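Local coordinates for protein PlaB phospholipase (Legionella pneumophila, PDB 6ZTI) that probably hydrolyses phospholipids as a virulence-linked alpha/beta hydrolase whose activity is controlled by NAD(H)-mediated tetramerization, at residues F193-D201 / S217-M228. Sequence-based numbering, arbitrary orientation.
Sequences FVLTGQKID and SNGVVRVAATNM. Unlike the reference sequence in segment 217-228: Asn-218 (reference Asp).
Val-194 and Thr-196 pack on Thr-226, and side chains fill this part of the contact. Val-194 CG1 lies 3.7 Å from Thr-226 OG1, and Val-194 CG2 reaches Met-228 CG at 4.0 Å. Thr-196 OG1 is anti to the backbone N (chi1 -166°), which leaves CG2 between N and the carbonyl carbon, where it meets Thr-226 OG1. That hydroxyl is oriented by a bond to Val-223 O at 2.8 Å, in the carbonyl plane and on a lone pair. Val-223 CG2 rests 3.7 Å from Gln-198 CB, while Gln-198 OE1 is hydrogen-bonded to Gln-318 NE2. Strand 191-197 belongs to the parallel sheet of the alpha/beta hydrolase fold, between strands 123-129 and 257-261. The chain leaving its C-terminal end runs beside residues 217-219, and here water carries the polar links. Thr-196 OG1 donates to a water that in turn donates to Gly-197 O and Val-221 O. Another water joins Gln-198 O to Ser-217 O; a third links Asp-201 N to Asn-218 O. Asn-218, an Asp in the reference sequence, accepts at OD1 from Val-220 N, an Asx turn, and from Val-221 N, which extends it to an Asx motif; both bonds are 2.9 Å. The tight spot of this watery side is Ile-200 CD1, 3.3 Å from Gly-219 N; the Ile-200 side chain is about 4 Å from a bound thio-NAD.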
loop_
_atom_site.group_PDB
_atom_site.type_symbol
_atom_site.label_atom_id
_atom_site.label_comp_id
_atom_site.label_asym_id
_atom_site.label_seq_id
_atom_site.Cartn_x
_atom_site.Cartn_y
_atom_site.Cartn_z
ATOM N N PHE B 193 3.962 9.780 -40.701
ATOM C CA PHE B 193 3.074 8.695 -41.104
ATOM C C PHE B 193 2.951 7.675 -39.982
ATOM O O PHE B 193 3.917 7.403 -39.260
ATOM C CB PHE B 193 3.587 7.951 -42.357
ATOM C CG PHE B 193 4.133 8.848 -43.425
ATOM C CD1 PHE B 193 5.373 9.455 -43.274
ATOM C CD2 PHE B 193 3.428 9.058 -44.600
ATOM C CE1 PHE B 193 5.877 10.275 -44.259
ATOM C CE2 PHE B 193 3.941 9.874 -45.599
ATOM C CZ PHE B 193 5.163 10.482 -45.427
ATOM N N VAL B 194 1.765 7.078 -39.866
ATOM C CA VAL B 194 1.534 5.943 -38.980
ATOM C C VAL B 194 1.088 4.762 -39.823
ATOM O O VAL B 194 0.139 4.869 -40.608
ATOM C CB VAL B 194 0.495 6.256 -37.896
ATOM C CG1 VAL B 194 0.099 4.965 -37.164
ATOM C CG2 VAL B 194 1.065 7.318 -36.921
ATOM N N LEU B 195 1.794 3.655 -39.700
ATOM C CA LEU B 195 1.366 2.407 -40.301
ATOM C C LEU B 195 1.211 1.372 -39.205
ATOM O O LEU B 195 2.034 1.298 -38.294
ATOM C CB LEU B 195 2.372 1.933 -41.349
ATOM C CG LEU B 195 2.683 2.894 -42.502
ATOM C CD1 LEU B 195 3.829 2.356 -43.363
ATOM C CD2 LEU B 195 1.481 3.122 -43.371
ATOM N N THR B 196 0.143 0.587 -39.263
ATOM C CA THR B 196 0.017 -0.498 -38.303
ATOM C C THR B 196 -0.816 -1.612 -38.918
ATOM O O THR B 196 -1.331 -1.495 -40.034
ATOM C CB THR B 196 -0.590 -0.004 -36.990
ATOM O OG1 THR B 196 -0.401 -0.994 -35.972
ATOM C CG2 THR B 196 -2.031 0.256 -37.189
ATOM N N GLY B 197 -0.911 -2.716 -38.179
ATOM C CA GLY B 197 -1.719 -3.838 -38.586
ATOM C C GLY B 197 -2.659 -4.200 -37.452
ATOM O O GLY B 197 -2.553 -3.673 -36.342
ATOM N N GLN B 198 -3.575 -5.120 -37.747
ATOM C CA GLN B 198 -4.556 -5.566 -36.763
ATOM C C GLN B 198 -4.739 -7.078 -36.789
ATOM O O GLN B 198 -5.823 -7.584 -36.474
ATOM C CB GLN B 198 -5.900 -4.888 -36.984
ATOM C CG GLN B 198 -6.445 -5.023 -38.367
ATOM C CD GLN B 198 -7.864 -4.558 -38.408
ATOM O OE1 GLN B 198 -8.187 -3.487 -37.892
ATOM N NE2 GLN B 198 -8.734 -5.372 -38.973
ATOM N N LYS B 199 -3.685 -7.802 -37.128
ATOM C CA LYS B 199 -3.680 -9.258 -37.148
ATOM C C LYS B 199 -3.046 -9.777 -35.859
ATOM O O LYS B 199 -1.991 -9.287 -35.448
ATOM C CB LYS B 199 -2.883 -9.761 -38.357
ATOM C CG LYS B 199 -3.255 -11.141 -38.844
ATOM C CD LYS B 199 -4.585 -11.108 -39.586
ATOM C CE LYS B 199 -4.864 -12.437 -40.268
ATOM N NZ LYS B 199 -6.303 -12.580 -40.629
ATOM N N ILE B 200 -3.683 -10.753 -35.216
ATOM C CA ILE B 200 -3.076 -11.432 -34.075
ATOM C C ILE B 200 -2.227 -12.567 -34.613
ATOM O O ILE B 200 -2.679 -13.337 -35.469
ATOM C CB ILE B 200 -4.133 -11.973 -33.097
ATOM C CG1 ILE B 200 -5.044 -10.856 -32.587
ATOM C CG2 ILE B 200 -3.445 -12.700 -31.935
ATOM C CD1 ILE B 200 -4.316 -9.685 -31.943
ATOM N N ASP B 201 -0.992 -12.671 -34.135
ATOM C CA ASP B 201 -0.227 -13.886 -34.395
ATOM C C ASP B 201 -0.682 -14.887 -33.338
ATOM O O ASP B 201 -0.258 -14.835 -32.179
ATOM C CB ASP B 201 1.277 -13.658 -34.364
ATOM C CG ASP B 201 2.053 -14.902 -34.825
ATOM O OD1 ASP B 201 1.482 -16.006 -34.749
ATOM O OD2 ASP B 201 3.213 -14.793 -35.274
ATOM N N SER B 217 -6.636 -4.870 -32.091
ATOM C CA SER B 217 -5.239 -4.695 -31.753
ATOM C C SER B 217 -4.413 -5.667 -32.581
ATOM O O SER B 217 -4.942 -6.586 -33.215
ATOM C CB SER B 217 -4.988 -4.930 -30.263
ATOM O OG SER B 217 -4.600 -6.275 -30.027
ATOM N N ASN B 218 -3.097 -5.454 -32.569
ATOM C CA ASN B 218 -2.147 -6.374 -33.184
ATOM C C ASN B 218 -1.492 -7.293 -32.159
ATOM O O ASN B 218 -0.465 -7.921 -32.454
ATOM C CB ASN B 218 -1.077 -5.603 -33.961
ATOM C CG ASN B 218 -0.206 -4.729 -33.066
ATOM O OD1 ASN B 218 -0.290 -4.785 -31.846
ATOM N ND2 ASN B 218 0.650 -3.921 -33.684
ATOM N N GLY B 219 -2.081 -7.395 -30.970
ATOM C CA GLY B 219 -1.523 -8.139 -29.873
ATOM C C GLY B 219 -0.841 -7.276 -28.837
ATOM O O GLY B 219 -0.652 -7.727 -27.707
ATOM N N VAL B 220 -0.464 -6.048 -29.194
ATOM C CA VAL B 220 0.249 -5.179 -28.267
ATOM C C VAL B 220 -0.364 -3.785 -28.258
ATOM O O VAL B 220 -0.540 -3.194 -27.193
ATOM C CB VAL B 220 1.746 -5.114 -28.621
ATOM C CG1 VAL B 220 2.472 -4.124 -27.728
ATOM C CG2 VAL B 220 2.368 -6.478 -28.520
ATOM N N VAL B 221 -0.679 -3.237 -29.432
ATOM C CA VAL B 221 -1.202 -1.882 -29.552
ATOM C C VAL B 221 -2.519 -1.926 -30.303
ATOM O O VAL B 221 -2.630 -2.571 -31.351
ATOM C CB VAL B 221 -0.207 -0.938 -30.257
ATOM C CG1 VAL B 221 0.967 -0.644 -29.355
ATOM C CG2 VAL B 221 0.272 -1.534 -31.578
ATOM N N ARG B 222 -3.512 -1.234 -29.769
ATOM C CA ARG B 222 -4.781 -1.100 -30.453
ATOM C C ARG B 222 -4.617 -0.160 -31.642
ATOM O O ARG B 222 -3.909 0.844 -31.559
ATOM C CB ARG B 222 -5.829 -0.565 -29.478
ATOM C CG ARG B 222 -6.000 -1.444 -28.240
ATOM C CD ARG B 222 -6.660 -0.706 -27.109
ATOM N NE ARG B 222 -7.209 -1.632 -26.128
ATOM C CZ ARG B 222 -7.706 -1.283 -24.942
ATOM N NH1 ARG B 222 -7.714 -0.016 -24.564
ATOM N NH2 ARG B 222 -8.191 -2.215 -24.126
ATOM N N VAL B 223 -5.266 -0.494 -32.762
ATOM C CA VAL B 223 -5.228 0.394 -33.926
ATOM C C VAL B 223 -5.514 1.825 -33.497
ATOM O O VAL B 223 -4.829 2.770 -33.897
ATOM C CB VAL B 223 -6.228 -0.072 -35.001
ATOM C CG1 VAL B 223 -6.265 0.911 -36.171
ATOM C CG2 VAL B 223 -5.902 -1.470 -35.502
ATOM N N ALA B 224 -6.563 2.012 -32.706
ATOM C CA ALA B 224 -6.932 3.363 -32.325
ATOM C C ALA B 224 -5.849 4.036 -31.496
ATOM O O ALA B 224 -5.716 5.262 -31.542
ATOM C CB ALA B 224 -8.254 3.361 -31.548
ATOM N N ALA B 225 -5.064 3.264 -30.741
ATOM C CA ALA B 225 -3.991 3.864 -29.960
ATOM C C ALA B 225 -2.755 4.199 -30.783
ATOM O O ALA B 225 -1.825 4.808 -30.239
ATOM C CB ALA B 225 -3.575 2.951 -28.817
ATOM N N THR B 226 -2.707 3.825 -32.066
ATOM C CA THR B 226 -1.581 4.232 -32.900
ATOM C C THR B 226 -1.833 5.556 -33.613
ATOM O O THR B 226 -0.876 6.238 -33.993
ATOM C CB THR B 226 -1.247 3.186 -33.975
ATOM O OG1 THR B 226 -2.270 3.159 -34.983
ATOM C CG2 THR B 226 -1.076 1.801 -33.400
ATOM N N ASN B 227 -3.093 5.921 -33.802
ATOM C CA ASN B 227 -3.466 6.975 -34.729
ATOM C C ASN B 227 -3.143 8.347 -34.150
ATOM O O ASN B 227 -3.604 8.696 -33.059
ATOM C CB ASN B 227 -4.953 6.870 -35.042
ATOM C CG ASN B 227 -5.319 7.511 -36.350
ATOM O OD1 ASN B 227 -4.604 8.363 -36.868
ATOM N ND2 ASN B 227 -6.457 7.109 -36.891
ATOM N N MET B 228 -2.384 9.142 -34.898
ATOM C CA MET B 228 -2.124 10.517 -34.479
ATOM C C MET B 228 -3.214 11.490 -34.903
ATOM O O MET B 228 -3.066 12.694 -34.676
ATOM C CB MET B 228 -0.774 10.970 -35.026
ATOM C CG MET B 228 0.368 10.291 -34.332
ATOM S SD MET B 228 0.484 10.697 -32.587
ATOM C CE MET B 228 0.719 12.476 -32.695
HETATM O O HOH W 1 -2.589 -1.654 -34.144
HETATM O O HOH W 2 0.836 -4.639 -36.701
HETATM O O HOH W 3 -7.538 -7.309 -34.249
HETATM O O HOH W 4 -0.058 -10.726 -32.152
#